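Extracellular solute-binding protein family 5 (Brucella melitensis, PDB 4ONY) probably captures peptides or related solutes in the periplasm and delivers them to an ABC transporter for uptake. Local coordinates at residues D309-V314 against V558-L563; P60-S65 against D200-S205. All blocks are in the same frame, centred on the assembly; numbering follows the deposited sequence.

Interaction 1: D309-V314 against V558-L563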
ATOM      1  N   ASP A 309       1.025   7.230  -0.544  1.00 16.98           N
ATOM      2  CA  ASP A 309      -0.269   7.139   0.104  1.00 16.90           C
ATOM      3  C   ASP A 309      -0.818   8.564   0.297  1.00 15.81           C
ATOM      4  O   ASP A 309      -0.069   9.478   0.653  1.00 14.70           O
ATOM      5  CB  ASP A 309      -0.136   6.435   1.450  1.00 17.78           C
ATOM      6  CG  ASP A 309       0.058   4.924   1.320  1.00 19.67           C
ATOM      7  OD1 ASP A 309      -0.067   4.324   0.209  1.00 19.02           O
ATOM      8  OD2 ASP A 309       0.310   4.342   2.366  1.00 20.49           O
ATOM      9  N   MET A 310      -2.107   8.745   0.066  1.00 15.20           N
ATOM     10  CA  MET A 310      -2.764  10.013   0.421  1.00 15.12           C
ATOM     11  C   MET A 310      -2.791  10.248   1.941  1.00 15.61           C
ATOM     12  O   MET A 310      -3.049   9.330   2.730  1.00 14.46           O
ATOM     13  CB  MET A 310      -4.187  10.016  -0.104  1.00 15.92           C
ATOM     14  CG  MET A 310      -5.001  11.268   0.189  1.00 16.71           C
ATOM     15  SD  MET A 310      -4.376  12.883  -0.298  1.00 17.09           S
ATOM     16  CE  MET A 310      -4.572  12.709  -2.075  1.00 17.83           C
ATOM     17  N   LEU A 311      -2.461  11.478   2.330  1.00 15.19           N
ATOM     18  CA  LEU A 311      -2.780  12.034   3.619  1.00 15.30           C
ATOM     19  C   LEU A 311      -3.476  13.367   3.301  1.00 14.80           C
ATOM     20  O   LEU A 311      -2.954  14.180   2.550  1.00 14.59           O
ATOM     21  CB  LEU A 311      -1.512  12.293   4.460  1.00 15.87           C
ATOM     22  CG  LEU A 311      -1.706  13.004   5.794  1.00 16.76           C
ATOM     23  CD1 LEU A 311      -2.544  12.176   6.765  1.00 17.23           C
ATOM     24  CD2 LEU A 311      -0.372  13.298   6.449  1.00 17.47           C
ATOM     25  N   GLY A 312      -4.630  13.601   3.902  1.00 14.21           N
ATOM     26  CA  GLY A 312      -5.351  14.850   3.684  1.00 14.03           C
ATOM     27  C   GLY A 312      -6.332  15.163   4.767  1.00 14.02           C
ATOM     28  O   GLY A 312      -6.693  14.263   5.551  1.00 13.79           O
ATOM     29  N   PHE A 313      -6.806  16.423   4.808  1.00 13.56           N
ATOM     30  CA  PHE A 313      -7.974  16.735   5.611  1.00 13.29           C
ATOM     31  C   PHE A 313      -9.165  16.273   4.816  1.00 13.15           C
ATOM     32  O   PHE A 313      -9.190  16.433   3.594  1.00 14.86           O
ATOM     33  CB  PHE A 313      -8.095  18.214   5.904  1.00 13.21           C
ATOM     34  CG  PHE A 313      -7.049  18.755   6.809  1.00 13.44           C
ATOM     35  CD1 PHE A 313      -7.083  18.491   8.170  1.00 13.72           C
ATOM     36  CD2 PHE A 313      -6.053  19.590   6.324  1.00 13.93           C
ATOM     37  CE1 PHE A 313      -6.148  19.025   9.032  1.00 14.09           C
ATOM     38  CE2 PHE A 313      -5.110  20.151   7.206  1.00 14.03           C
ATOM     39  CZ  PHE A 313      -5.166  19.862   8.563  1.00 14.09           C
ATOM     40  N   VAL A 314     -10.115  15.637   5.478  1.00 12.39           N
ATOM     41  CA  VAL A 314     -11.292  15.081   4.864  1.00 11.61           C
ATOM     42  C   VAL A 314     -12.521  15.847   5.272  1.00 11.09           C
ATOM     43  O   VAL A 314     -12.776  16.027   6.451  1.00 11.43           O
ATOM     44  CB  VAL A 314     -11.494  13.601   5.232  1.00 12.03           C
ATOM     45  CG1 VAL A 314     -12.670  13.040   4.457  1.00 11.80           C
ATOM     46  CG2 VAL A 314     -10.274  12.770   4.827  1.00 12.33           C
ATOM     47  N   VAL A 558      -8.484  17.782   1.337  1.00 12.47           N
ATOM     48  CA  VAL A 558      -7.470  18.812   1.134  1.00 12.31           C
ATOM     49  C   VAL A 558      -6.167  18.006   1.189  1.00 12.14           C
ATOM     50  O   VAL A 558      -5.747  17.571   2.251  1.00 11.58           O
ATOM     51  CB  VAL A 558      -7.432  19.848   2.250  1.00 12.66           C
ATOM     52  CG1 VAL A 558      -6.394  20.916   1.955  1.00 13.00           C
ATOM     53  CG2 VAL A 558      -8.824  20.463   2.462  1.00 13.30           C
ATOM     54  N   PRO A 559      -5.554  17.768   0.037  1.00 12.13           N
ATOM     55  CA  PRO A 559      -4.391  16.882   0.014  1.00 12.32           C
ATOM     56  C   PRO A 559      -3.204  17.553   0.725  1.00 12.80           C
ATOM     57  O   PRO A 559      -2.948  18.754   0.530  1.00 12.89           O
ATOM     58  CB  PRO A 559      -4.168  16.671  -1.482  1.00 12.34           C
ATOM     59  CG  PRO A 559      -4.636  17.949  -2.127  1.00 12.58           C
ATOM     60  CD  PRO A 559      -5.814  18.399  -1.274  1.00 12.34           C
ATOM     61  N   LEU A 560      -2.459  16.784   1.523  1.00 12.84           N
ATOM     62  CA  LEU A 560      -1.381  17.345   2.319  1.00 12.79           C
ATOM     63  C   LEU A 560      -0.044  17.054   1.666  1.00 13.05           C
ATOM     64  O   LEU A 560       0.304  17.743   0.707  1.00 13.02           O
ATOM     65  CB  LEU A 560      -1.485  16.849   3.765  1.00 13.23           C
ATOM     66  CG  LEU A 560      -2.683  17.422   4.533  1.00 13.33           C
ATOM     67  CD1 LEU A 560      -2.877  16.829   5.935  1.00 13.31           C
ATOM     68  CD2 LEU A 560      -2.578  18.931   4.609  1.00 13.99           C
ATOM     69  N   TYR A 561       0.688  16.030   2.124  1.00 12.93           N
ATOM     70  CA  TYR A 561       2.064  15.868   1.751  1.00 13.90           C
ATOM     71  C   TYR A 561       2.574  14.459   2.006  1.00 14.19           C
ATOM     72  O   TYR A 561       1.947  13.657   2.711  1.00 14.52           O
ATOM     73  CB  TYR A 561       2.935  16.894   2.506  1.00 14.96           C
ATOM     74  CG  TYR A 561       2.570  16.963   3.974  1.00 15.67           C
ATOM     75  CD1 TYR A 561       2.921  15.941   4.850  1.00 16.26           C
ATOM     76  CD2 TYR A 561       1.843  18.005   4.452  1.00 15.57           C
ATOM     77  CE1 TYR A 561       2.547  15.983   6.184  1.00 17.42           C
ATOM     78  CE2 TYR A 561       1.507  18.070   5.771  1.00 17.04           C
ATOM     79  CZ  TYR A 561       1.848  17.059   6.628  1.00 17.16           C
ATOM     80  OH  TYR A 561       1.472  17.164   7.931  1.00 18.58           O
ATOM     81  N   HIS A 562       3.706  14.176   1.400  1.00 14.54           N
ATOM     82  CA  HIS A 562       4.319  12.860   1.409  1.00 15.06           C
ATOM     83  C   HIS A 562       5.814  13.059   1.262  1.00 15.60           C
ATOM     84  O   HIS A 562       6.278  14.155   0.855  1.00 16.14           O
ATOM     85  CB  HIS A 562       3.792  12.030   0.217  1.00 14.82           C
ATOM     86  CG  HIS A 562       4.205  12.562  -1.114  1.00 14.52           C
ATOM     87  ND1 HIS A 562       3.580  13.639  -1.719  1.00 14.77           N
ATOM     88  CD2 HIS A 562       5.223  12.220  -1.936  1.00 15.20           C
ATOM     89  CE1 HIS A 562       4.215  13.957  -2.836  1.00 14.74           C
ATOM     90  NE2 HIS A 562       5.205  13.101  -3.000  1.00 15.32           N
ATOM     91  N   LEU A 563       6.568  12.007   1.524  1.00 16.23           N
ATOM     92  CA  LEU A 563       8.019  12.055   1.379  1.00 16.94           C
ATOM     93  C   LEU A 563       8.374  11.674  -0.044  1.00 16.82           C
ATOM     94  O   LEU A 563       8.006  10.644  -0.477  1.00 17.15           O
ATOM     95  CB  LEU A 563       8.669  11.069   2.374  1.00 18.25           C
ATOM     96  CG  LEU A 563       8.622  11.530   3.828  1.00 18.73           C
ATOM     97  CD1 LEU A 563       9.240  10.475   4.708  1.00 20.00           C
ATOM     98  CD2 LEU A 563       9.339  12.864   4.010  1.00 19.52           C
TER
HETATM   99  O   HOH W   1       0.094  12.145   0.772  1.00 18.02           O
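Leu560 lays its two methyl groups over the strand facing it: CD1 sits above one face of the Phe313 ring, offset toward the rim, while CD2 approaches Phe313 CE2 at 3.8 Å. With CG anti to its own carbonyl carbon (chi1 -70°), the leucine is carried across Gly312, whose CA is 3.8 Å from Leu560 CG, and CD1 also reaches Leu311 CG. Val558 CB lies at the edge of the Phe313 ring, near its plane, and 4.1 Å from Phe313 CB. Leu311 and Tyr561 run alongside each other in the same direction, with Leu311 CD2 touching the tyrosine ring at CE1. Beside Gly312, the doubly bent Met310 brings SD back to Pro559 CB at 4.0 Å, although its CB starts out away from that strand.

The backbones pair antiparallel. Phe313 and Val558 exchange two hydrogen bonds, the shorter from Val558 N to Phe313 O (2.7 Å); the other, from Phe313 N to Val558 O, is more bent. Leu560 N then donates to Leu311 O at 2.8 Å. Beyond this point the regular pairing gives way, and a water takes over, accepting from Leu311 N and donating to Asp309 O and Tyr561 O.

Strand 310-315 is placed between 557-562 and 484-489 in a mixed sheet. Helix 443-458 packs on the Phe313 side, where Tyr452 stacks on the phenylalanine ring, and Phe335 touches Leu560. Pro559 O takes a hydrogen bond from Arg351 NH2. Between the two strands the side-chain contact is apolar, which implies that direction and register are set by the backbone bonds, with the water bridging where the strands part, while the side chains supply the packing.

Interaction 2: P60-S65 against D200-S205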
ATOM      1  N   PRO A  60       0.401 -17.526  10.200  1.00 15.63           N
ATOM      2  CA  PRO A  60      -0.141 -16.293   9.660  1.00 15.44           C
ATOM      3  C   PRO A  60      -1.497 -16.476   9.006  1.00 15.82           C
ATOM      4  O   PRO A  60      -2.024 -15.504   8.476  1.00 15.56           O
ATOM      5  CB  PRO A  60       0.902 -15.876   8.597  1.00 15.76           C
ATOM      6  CG  PRO A  60       1.581 -17.095   8.219  1.00 16.09           C
ATOM      7  CD  PRO A  60       1.518 -18.055   9.397  1.00 15.99           C
ATOM      8  N   PHE A  61      -2.093 -17.667   9.044  1.00 15.94           N
ATOM      9  CA  PHE A  61      -3.286 -17.925   8.240  1.00 16.31           C
ATOM     10  C   PHE A  61      -4.594 -18.114   9.012  1.00 16.45           C
ATOM     11  O   PHE A  61      -5.622 -18.455   8.405  1.00 17.04           O
ATOM     12  CB  PHE A  61      -3.027 -19.171   7.383  1.00 16.88           C
ATOM     13  CG  PHE A  61      -1.741 -19.098   6.607  1.00 16.38           C
ATOM     14  CD1 PHE A  61      -1.564 -18.121   5.633  1.00 16.18           C
ATOM     15  CD2 PHE A  61      -0.717 -20.010   6.846  1.00 16.59           C
ATOM     16  CE1 PHE A  61      -0.376 -18.071   4.892  1.00 16.09           C
ATOM     17  CE2 PHE A  61       0.477 -19.946   6.143  1.00 16.40           C
ATOM     18  CZ  PHE A  61       0.650 -18.972   5.171  1.00 15.83           C
ATOM     19  N   VAL A  62      -4.573 -17.866  10.328  1.00 16.37           N
ATOM     20  CA  VAL A  62      -5.706 -18.189  11.230  1.00 16.37           C
ATOM     21  C   VAL A  62      -6.033 -17.034  12.155  1.00 16.60           C
ATOM     22  O   VAL A  62      -5.190 -16.139  12.367  1.00 16.48           O
ATOM     23  CB  VAL A  62      -5.389 -19.462  12.080  1.00 16.51           C
ATOM     24  CG1 VAL A  62      -5.062 -20.646  11.179  1.00 16.28           C
ATOM     25  CG2 VAL A  62      -4.226 -19.211  13.025  1.00 16.39           C
ATOM     26  N   LEU A  63      -7.246 -17.047  12.718  1.00 17.50           N
ATOM     27  CA  LEU A  63      -7.691 -15.950  13.582  1.00 18.33           C
ATOM     28  C   LEU A  63      -6.846 -15.821  14.827  1.00 18.06           C
ATOM     29  O   LEU A  63      -6.435 -14.733  15.152  1.00 16.76           O
ATOM     30  CB  LEU A  63      -9.164 -16.105  13.999  1.00 19.90           C
ATOM     31  CG  LEU A  63     -10.175 -15.693  12.912  1.00 20.85           C
ATOM     32  CD1 LEU A  63     -11.573 -16.150  13.348  1.00 23.24           C
ATOM     33  CD2 LEU A  63     -10.153 -14.199  12.657  1.00 19.95           C
ATOM     34  N   LYS A  64      -6.560 -16.934  15.506  1.00 18.05           N
ATOM     35  CA  LYS A  64      -5.855 -16.854  16.791  1.00 18.63           C
ATOM     36  C   LYS A  64      -4.456 -16.255  16.627  1.00 18.40           C
ATOM     37  O   LYS A  64      -3.676 -16.747  15.801  1.00 18.71           O
ATOM     38  CB  LYS A  64      -5.762 -18.245  17.477  1.00 18.99           C
ATOM     39  CG  LYS A  64      -5.079 -18.256  18.847  1.00 19.64           C
ATOM     40  CD  LYS A  64      -5.830 -17.372  19.798  1.00 20.38           C
ATOM     41  CE  LYS A  64      -5.286 -17.288  21.215  1.00 21.65           C
ATOM     42  NZ  LYS A  64      -4.732 -18.573  21.701  1.00 23.25           N
ATOM     43  N   SER A  65      -4.146 -15.221  17.420  1.00 17.93           N
ATOM     44  CA  SER A  65      -2.869 -14.534  17.402  1.00 18.83           C
ATOM     45  C   SER A  65      -2.563 -13.841  16.065  1.00 18.63           C
ATOM     46  O   SER A  65      -1.395 -13.554  15.749  1.00 18.53           O
ATOM     47  CB  SER A  65      -1.690 -15.466  17.769  1.00 18.95           C
ATOM     48  OG  SER A  65      -1.857 -15.948  19.072  1.00 20.60           O
ATOM     49  N   ASP A 200      -5.998 -31.120  13.498  1.00 27.00           N
ATOM     50  CA  ASP A 200      -6.760 -30.849  14.708  1.00 27.63           C
ATOM     51  C   ASP A 200      -6.171 -29.657  15.420  1.00 25.90           C
ATOM     52  O   ASP A 200      -6.925 -28.848  15.934  1.00 25.05           O
ATOM     53  CB  ASP A 200      -6.762 -32.026  15.655  1.00 30.61           C
ATOM     54  CG  ASP A 200      -7.500 -33.211  15.090  1.00 33.50           C
ATOM     55  OD1 ASP A 200      -8.372 -32.998  14.229  1.00 34.73           O
ATOM     56  OD2 ASP A 200      -7.192 -34.357  15.496  1.00 39.84           O
ATOM     57  N   THR A 201      -4.847 -29.492  15.403  1.00 24.38           N
ATOM     58  CA  THR A 201      -4.280 -28.318  16.084  1.00 24.00           C
ATOM     59  C   THR A 201      -4.044 -27.097  15.205  1.00 22.47           C
ATOM     60  O   THR A 201      -3.721 -26.042  15.722  1.00 22.54           O
ATOM     61  CB  THR A 201      -3.001 -28.653  16.882  1.00 24.77           C
ATOM     62  OG1 THR A 201      -1.998 -29.070  15.991  1.00 24.49           O
ATOM     63  CG2 THR A 201      -3.283 -29.771  17.946  1.00 26.38           C
ATOM     64  N   PHE A 202      -4.194 -27.215  13.892  1.00 21.32           N
ATOM     65  CA  PHE A 202      -4.027 -26.070  13.011  1.00 20.40           C
ATOM     66  C   PHE A 202      -5.075 -25.043  13.398  1.00 20.27           C
ATOM     67  O   PHE A 202      -6.280 -25.348  13.495  1.00 20.02           O
ATOM     68  CB  PHE A 202      -4.192 -26.485  11.565  1.00 20.17           C
ATOM     69  CG  PHE A 202      -3.927 -25.368  10.574  1.00 19.56           C
ATOM     70  CD1 PHE A 202      -2.677 -25.178  10.069  1.00 19.25           C
ATOM     71  CD2 PHE A 202      -4.943 -24.518  10.153  1.00 19.15           C
ATOM     72  CE1 PHE A 202      -2.411 -24.176   9.158  1.00 18.54           C
ATOM     73  CE2 PHE A 202      -4.681 -23.515   9.222  1.00 19.19           C
ATOM     74  CZ  PHE A 202      -3.411 -23.349   8.723  1.00 18.09           C
ATOM     75  N   GLY A 203      -4.620 -23.832  13.676  1.00 19.50           N
ATOM     76  CA  GLY A 203      -5.519 -22.854  14.274  1.00 18.86           C
ATOM     77  C   GLY A 203      -5.024 -22.388  15.619  1.00 18.48           C
ATOM     78  O   GLY A 203      -5.305 -21.243  16.000  1.00 18.51           O
ATOM     79  N   ASN A 204      -4.312 -23.254  16.348  1.00 18.38           N
ATOM     80  CA  ASN A 204      -3.806 -22.921  17.683  1.00 18.47           C
ATOM     81  C   ASN A 204      -2.732 -21.840  17.564  1.00 18.28           C
ATOM     82  O   ASN A 204      -2.137 -21.704  16.503  1.00 17.41           O
ATOM     83  CB  ASN A 204      -3.187 -24.126  18.411  1.00 18.81           C
ATOM     84  CG  ASN A 204      -4.227 -25.138  18.894  1.00 19.82           C
ATOM     85  OD1 ASN A 204      -5.420 -24.964  18.717  1.00 20.12           O
ATOM     86  ND2 ASN A 204      -3.754 -26.223  19.488  1.00 20.40           N
ATOM     87  N   SER A 205      -2.536 -21.064  18.627  1.00 18.85           N
ATOM     88  CA  SER A 205      -1.306 -20.281  18.805  1.00 19.52           C
ATOM     89  C   SER A 205      -0.178 -21.286  18.904  1.00 19.40           C
ATOM     90  O   SER A 205      -0.322 -22.320  19.583  1.00 19.87           O
ATOM     91  CB  SER A 205      -1.284 -19.561  20.150  1.00 20.49           C
ATOM     92  OG  SER A 205      -2.349 -18.730  20.248  1.00 22.22           O
TER
HETATM   93  O   HOH W   2      -7.452 -19.845  14.983  1.00 12.61           O
HETATM   94  O   HOH W   3      -1.859 -18.877  15.431  1.00 25.34           O
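Val62 pushes CG1 against the Phe202 ring, 3.5 Å from CE2 and oblique to it, while CG2 lies near the carbonyl oxygen of Gly203. Phe61 CB makes a looser touch with Phe202 CZ. At the other end, Ser205 OG is gripped by two groups: Lys64 NZ donates to it at 2.8 Å, and Ser65 OG and Ser205 OG are hydrogen-bonded at 3.1 Å. In Lys64, CG leaves anti to the backbone N (chi1 -178°); the chain, bent at chi2 and chi4, runs past the hydroxyl, CG 3.1 Å from Ser205 OG, and ends with NZ on it.

Between these ends the backbones are joined by waters. One accepts from Lys64 N and donates to Gly203 O; a second donates to both Lys64 O and Asn204 O. The 200-205 side is shaped by a type II turn from Thr201 to Asn204, closed by Asn204 N to Thr201 O at 2.9 Å. Gly203 has a positive phi (120°), where a CB would be jammed against the carbonyl oxygen of Phe202, so the turn calls for glycine.

Further out, Lys146 NZ bonds to Phe202 O, and Ser65 O accepts from Thr69 OG1. Tyr74, Tyr84 and Tyr151 meet the Phe61 ring edge-to-face. Both segments are loops, one following strand 46-52 and the other leading to strand 216-222; helix 133-146 packs beside them, Leu143 touching Phe61 and Ile142 touching Phe202.

How the interactions relate
The two contacts lie on opposite sides of the chain's centre, 37 Å apart between centres and about 21 Å between nearest atoms, without touching. Interaction 2 closes along the chain before interaction 1 opens. They differ in kind: interaction 1 pairs strands inside a mixed sheet and is largely buried, whereas interaction 2 joins two loops that are partly exposed and bridged by waters. The pocket of the bound 1-ethoxy-2-(2-ethoxyethoxy)ethane is lined by Gln222, Gln225, Arg226, Tyr256 and Tyr257, none of them in either interaction. Gln222 ends strand 216-222, the strand that follows the 200-205 loop; that strand shares a four-stranded sheet with 46-52, which precedes the 60-65 loop.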